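Local coordinates for glycoside Hydrolase Family 43_12 (Metagenome, PDB 7JVH), which is a glycoside hydrolase of family 43, subfamily 12, from a gut metagenome and probably cleaves glycosidic bonds in plant cell-wall polysaccharides or their oligosaccharides, at residues A[456-469]-A[553-567]. Numbering follows the deposited sequence.
Sequences AQKAGLICYQNEAC and AGGFTGALVGMGVFK
The Phe-566 ring takes Ile-462 at its edge, near the ring plane; Ile-462 CD1 lies 3.6 Å from Phe-566 CZ. With CG1 anti to its own carbonyl carbon (chi1 -51°), Ile-462 carries CD1 over Gly-564, where a side chain would clash. The Tyr-464 ring has the backbone C of Asn-466 over one face and meets Leu-560 obliquely, CD1 to CD1 4.1 Å. Phe-435 of the neighbouring strand 433-437 touches both Tyr-464 and Leu-560. Strands 458-464 and 560-566 pair antiparallel through eight backbone hydrogen bonds, from Lys-458 with Phe-566 to Tyr-464 with Leu-560. On the opposite face, Leu-461, Cys-463, Val-561 and Met-563 (selenomethionine) point toward the second sheet of the concanavalin A-like sandwich. At the corner of the chain, Gln-465 bends at chi2 (48°) to reach the loop 554-558. Its NE2 donates to Thr-557 O (3.3 Å) from above the carbonyl plane, and also to Leu-548 O. Two waters lie between its OE1 and Gly-554 O. An alanine at Gln-465 would probably cost Thr-557 O and Leu-548 O this donor, and the two waters the OE1 they bridge from. The chemistry thus changes along the pair: mostly apolar side chains flank the strands, whereas a buried amide and water tie the loop.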
# COMPACT_ATOMS: atom_id res chain seq x y z
N ALA A 456 34.55 1.27 1.60
CA ALA A 456 34.58 0.11 2.49
C ALA A 456 33.30 -0.18 3.29
O ALA A 456 33.28 -1.06 4.16
CB ALA A 456 35.78 0.20 3.42
N GLN A 457 32.22 0.51 2.93
CA GLN A 457 30.93 0.41 3.65
C GLN A 457 30.20 -0.91 3.36
O GLN A 457 30.79 -1.83 2.83
CB GLN A 457 30.09 1.65 3.35
CG GLN A 457 30.80 2.93 3.77
CD GLN A 457 30.05 4.20 3.43
OE1 GLN A 457 29.23 4.25 2.52
NE2 GLN A 457 30.37 5.25 4.16
N LYS A 458 28.92 -1.00 3.71
CA LYS A 458 28.10 -2.18 3.45
C LYS A 458 27.09 -1.88 2.34
O LYS A 458 26.46 -0.83 2.33
CB LYS A 458 27.34 -2.59 4.71
CG LYS A 458 28.16 -2.58 5.99
CD LYS A 458 27.32 -3.14 7.13
CE LYS A 458 28.13 -3.24 8.42
NZ LYS A 458 27.28 -3.78 9.51
N ALA A 459 26.94 -2.83 1.41
CA ALA A 459 26.04 -2.69 0.27
C ALA A 459 25.46 -4.05 -0.08
O ALA A 459 26.20 -5.03 -0.18
CB ALA A 459 26.77 -2.12 -0.93
N GLY A 460 24.13 -4.10 -0.24
CA GLY A 460 23.47 -5.36 -0.47
C GLY A 460 21.99 -5.35 -0.74
O GLY A 460 21.44 -4.36 -1.23
N LEU A 461 21.35 -6.48 -0.42
CA LEU A 461 20.00 -6.81 -0.81
C LEU A 461 19.19 -7.07 0.44
O LEU A 461 19.66 -7.77 1.34
CB LEU A 461 20.03 -8.07 -1.71
CG LEU A 461 18.71 -8.76 -2.03
CD1 LEU A 461 17.88 -7.94 -3.00
CD2 LEU A 461 19.01 -10.14 -2.58
N ILE A 462 17.96 -6.54 0.47
CA ILE A 462 17.13 -6.51 1.68
C ILE A 462 15.71 -7.01 1.41
O ILE A 462 15.08 -6.61 0.44
CB ILE A 462 17.00 -5.08 2.23
CG1 ILE A 462 18.37 -4.42 2.38
CG2 ILE A 462 16.26 -5.10 3.57
CD1 ILE A 462 18.32 -2.99 2.83
N CYS A 463 15.23 -7.89 2.31
CA CYS A 463 13.82 -8.23 2.45
C CYS A 463 13.35 -7.66 3.82
O CYS A 463 13.88 -8.03 4.87
CB CYS A 463 13.63 -9.75 2.37
SG CYS A 463 14.30 -10.52 0.86
N TYR A 464 12.36 -6.76 3.77
CA TYR A 464 12.00 -5.87 4.87
C TYR A 464 10.49 -5.87 5.13
O TYR A 464 9.71 -5.52 4.25
CB TYR A 464 12.41 -4.45 4.49
CG TYR A 464 12.34 -3.41 5.60
CD1 TYR A 464 11.15 -2.71 5.86
CD2 TYR A 464 13.47 -3.08 6.33
CE1 TYR A 464 11.11 -1.74 6.85
CE2 TYR A 464 13.44 -2.09 7.30
CZ TYR A 464 12.24 -1.43 7.57
OH TYR A 464 12.13 -0.47 8.55
N GLN A 465 10.10 -6.24 6.35
CA GLN A 465 8.73 -6.05 6.85
C GLN A 465 8.71 -4.80 7.74
O GLN A 465 7.98 -3.84 7.48
CB GLN A 465 8.27 -7.30 7.60
CG GLN A 465 6.94 -7.20 8.36
CD GLN A 465 5.80 -6.60 7.54
OE1 GLN A 465 5.25 -5.59 7.95
NE2 GLN A 465 5.45 -7.19 6.40
N ASN A 466 9.54 -4.82 8.78
CA ASN A 466 9.84 -3.62 9.57
C ASN A 466 11.30 -3.63 10.07
O ASN A 466 12.05 -4.59 9.85
CB ASN A 466 8.82 -3.40 10.71
CG ASN A 466 8.91 -4.42 11.81
OD1 ASN A 466 9.99 -4.70 12.34
ND2 ASN A 466 7.77 -4.96 12.19
N GLU A 467 11.68 -2.53 10.73
CA GLU A 467 13.05 -2.32 11.18
C GLU A 467 13.63 -3.48 12.01
O GLU A 467 14.84 -3.63 12.10
CB GLU A 467 13.16 -1.02 11.97
CG GLU A 467 12.22 -0.93 13.19
CD GLU A 467 10.84 -0.35 12.90
OE1 GLU A 467 10.56 0.08 11.77
OE2 GLU A 467 10.05 -0.29 13.83
N ALA A 468 12.76 -4.30 12.61
CA ALA A 468 13.15 -5.44 13.45
C ALA A 468 12.64 -6.77 12.90
O ALA A 468 12.67 -7.79 13.59
CB ALA A 468 12.64 -5.23 14.88
N CYS A 469 12.18 -6.75 11.65
CA CYS A 469 11.69 -7.93 10.94
C CYS A 469 12.19 -7.82 9.51
O CYS A 469 11.47 -7.37 8.61
CB CYS A 469 10.16 -7.98 11.00
SG CYS A 469 9.53 -8.64 12.58
N ALA A 553 4.59 -9.90 12.72
CA ALA A 553 5.13 -8.63 13.14
C ALA A 553 4.09 -7.56 13.44
O ALA A 553 4.42 -6.47 13.90
CB ALA A 553 6.03 -8.11 12.03
N GLY A 554 2.82 -7.86 13.14
CA GLY A 554 1.75 -6.88 13.26
C GLY A 554 1.92 -5.81 12.22
O GLY A 554 2.81 -5.89 11.39
N GLY A 555 1.04 -4.81 12.25
CA GLY A 555 1.12 -3.68 11.35
C GLY A 555 0.05 -3.69 10.30
O GLY A 555 -0.88 -4.49 10.34
N PHE A 556 0.24 -2.79 9.33
CA PHE A 556 -0.67 -2.57 8.22
C PHE A 556 0.03 -2.63 6.85
O PHE A 556 -0.50 -2.10 5.87
CB PHE A 556 -1.27 -1.16 8.39
CG PHE A 556 -2.33 -1.06 9.45
CD1 PHE A 556 -3.39 -1.96 9.51
CD2 PHE A 556 -2.31 -0.01 10.36
CE1 PHE A 556 -4.38 -1.84 10.47
CE2 PHE A 556 -3.30 0.13 11.31
CZ PHE A 556 -4.34 -0.78 11.37
N THR A 557 1.21 -3.25 6.80
CA THR A 557 2.04 -3.23 5.59
C THR A 557 2.53 -4.59 5.09
O THR A 557 2.68 -5.52 5.87
CB THR A 557 3.28 -2.37 5.78
OG1 THR A 557 4.02 -2.84 6.93
CG2 THR A 557 2.87 -0.91 5.93
N GLY A 558 2.80 -4.65 3.79
CA GLY A 558 3.40 -5.82 3.17
C GLY A 558 4.93 -5.74 3.16
O GLY A 558 5.50 -4.68 3.25
N ALA A 559 5.58 -6.89 2.98
CA ALA A 559 7.02 -6.97 2.85
C ALA A 559 7.51 -6.22 1.63
O ALA A 559 6.76 -5.97 0.68
CB ALA A 559 7.48 -8.43 2.81
N LEU A 560 8.81 -5.87 1.66
CA LEU A 560 9.48 -5.12 0.62
C LEU A 560 10.76 -5.87 0.27
O LEU A 560 11.30 -6.61 1.08
CB LEU A 560 9.83 -3.72 1.11
CG LEU A 560 8.67 -2.88 1.66
CD1 LEU A 560 9.19 -1.68 2.42
CD2 LEU A 560 7.73 -2.43 0.54
N VAL A 561 11.24 -5.67 -0.96
CA VAL A 561 12.52 -6.16 -1.39
C VAL A 561 13.23 -5.00 -2.07
O VAL A 561 12.61 -4.22 -2.80
CB VAL A 561 12.38 -7.39 -2.33
CG1 VAL A 561 11.73 -7.03 -3.65
CG2 VAL A 561 13.74 -8.05 -2.57
N GLY A 562 14.52 -4.86 -1.81
CA GLY A 562 15.28 -3.77 -2.38
C GLY A 562 16.78 -3.85 -2.12
O GLY A 562 17.27 -4.84 -1.58
N MSE A 563 17.47 -2.78 -2.50
CA MSE A 563 18.90 -2.66 -2.28
C MSE A 563 19.15 -1.51 -1.30
O MSE A 563 18.39 -0.55 -1.24
CB MSE A 563 19.62 -2.52 -3.62
CG MSE A 563 19.21 -1.35 -4.49
SE MSE A 563 18.86 -1.78 -6.40
CE MSE A 563 17.01 -1.19 -6.61
N GLY A 564 20.22 -1.63 -0.50
CA GLY A 564 20.56 -0.61 0.47
C GLY A 564 22.02 -0.59 0.84
O GLY A 564 22.76 -1.50 0.51
N VAL A 565 22.41 0.46 1.57
CA VAL A 565 23.78 0.69 2.01
C VAL A 565 23.78 1.18 3.46
O VAL A 565 22.89 1.93 3.88
CB VAL A 565 24.50 1.70 1.09
CG1 VAL A 565 24.63 1.12 -0.31
CG2 VAL A 565 23.74 3.00 1.04
N PHE A 566 24.78 0.73 4.22
CA PHE A 566 24.86 0.95 5.66
C PHE A 566 26.31 1.15 6.10
O PHE A 566 27.23 0.98 5.30
CB PHE A 566 24.29 -0.26 6.40
CG PHE A 566 22.90 -0.60 6.01
CD1 PHE A 566 21.84 0.14 6.49
CD2 PHE A 566 22.65 -1.66 5.16
CE1 PHE A 566 20.53 -0.16 6.13
CE2 PHE A 566 21.35 -1.98 4.78
CZ PHE A 566 20.29 -1.25 5.29
N LYS A 567 26.46 1.49 7.40
CA LYS A 567 27.71 1.83 8.08
C LYS A 567 27.99 3.27 7.71
O LYS A 567 28.05 4.19 8.53
CB LYS A 567 28.84 0.89 7.72
CG LYS A 567 30.15 1.14 8.43
CD LYS A 567 31.29 0.30 7.85
CE LYS A 567 31.06 -1.21 8.02
NZ LYS A 567 32.05 -2.05 7.29
OXT LYS A 567 28.11 3.57 6.54
O HOH W 1 5.50 -4.48 10.47
O HOH W 2 2.77 -5.32 8.78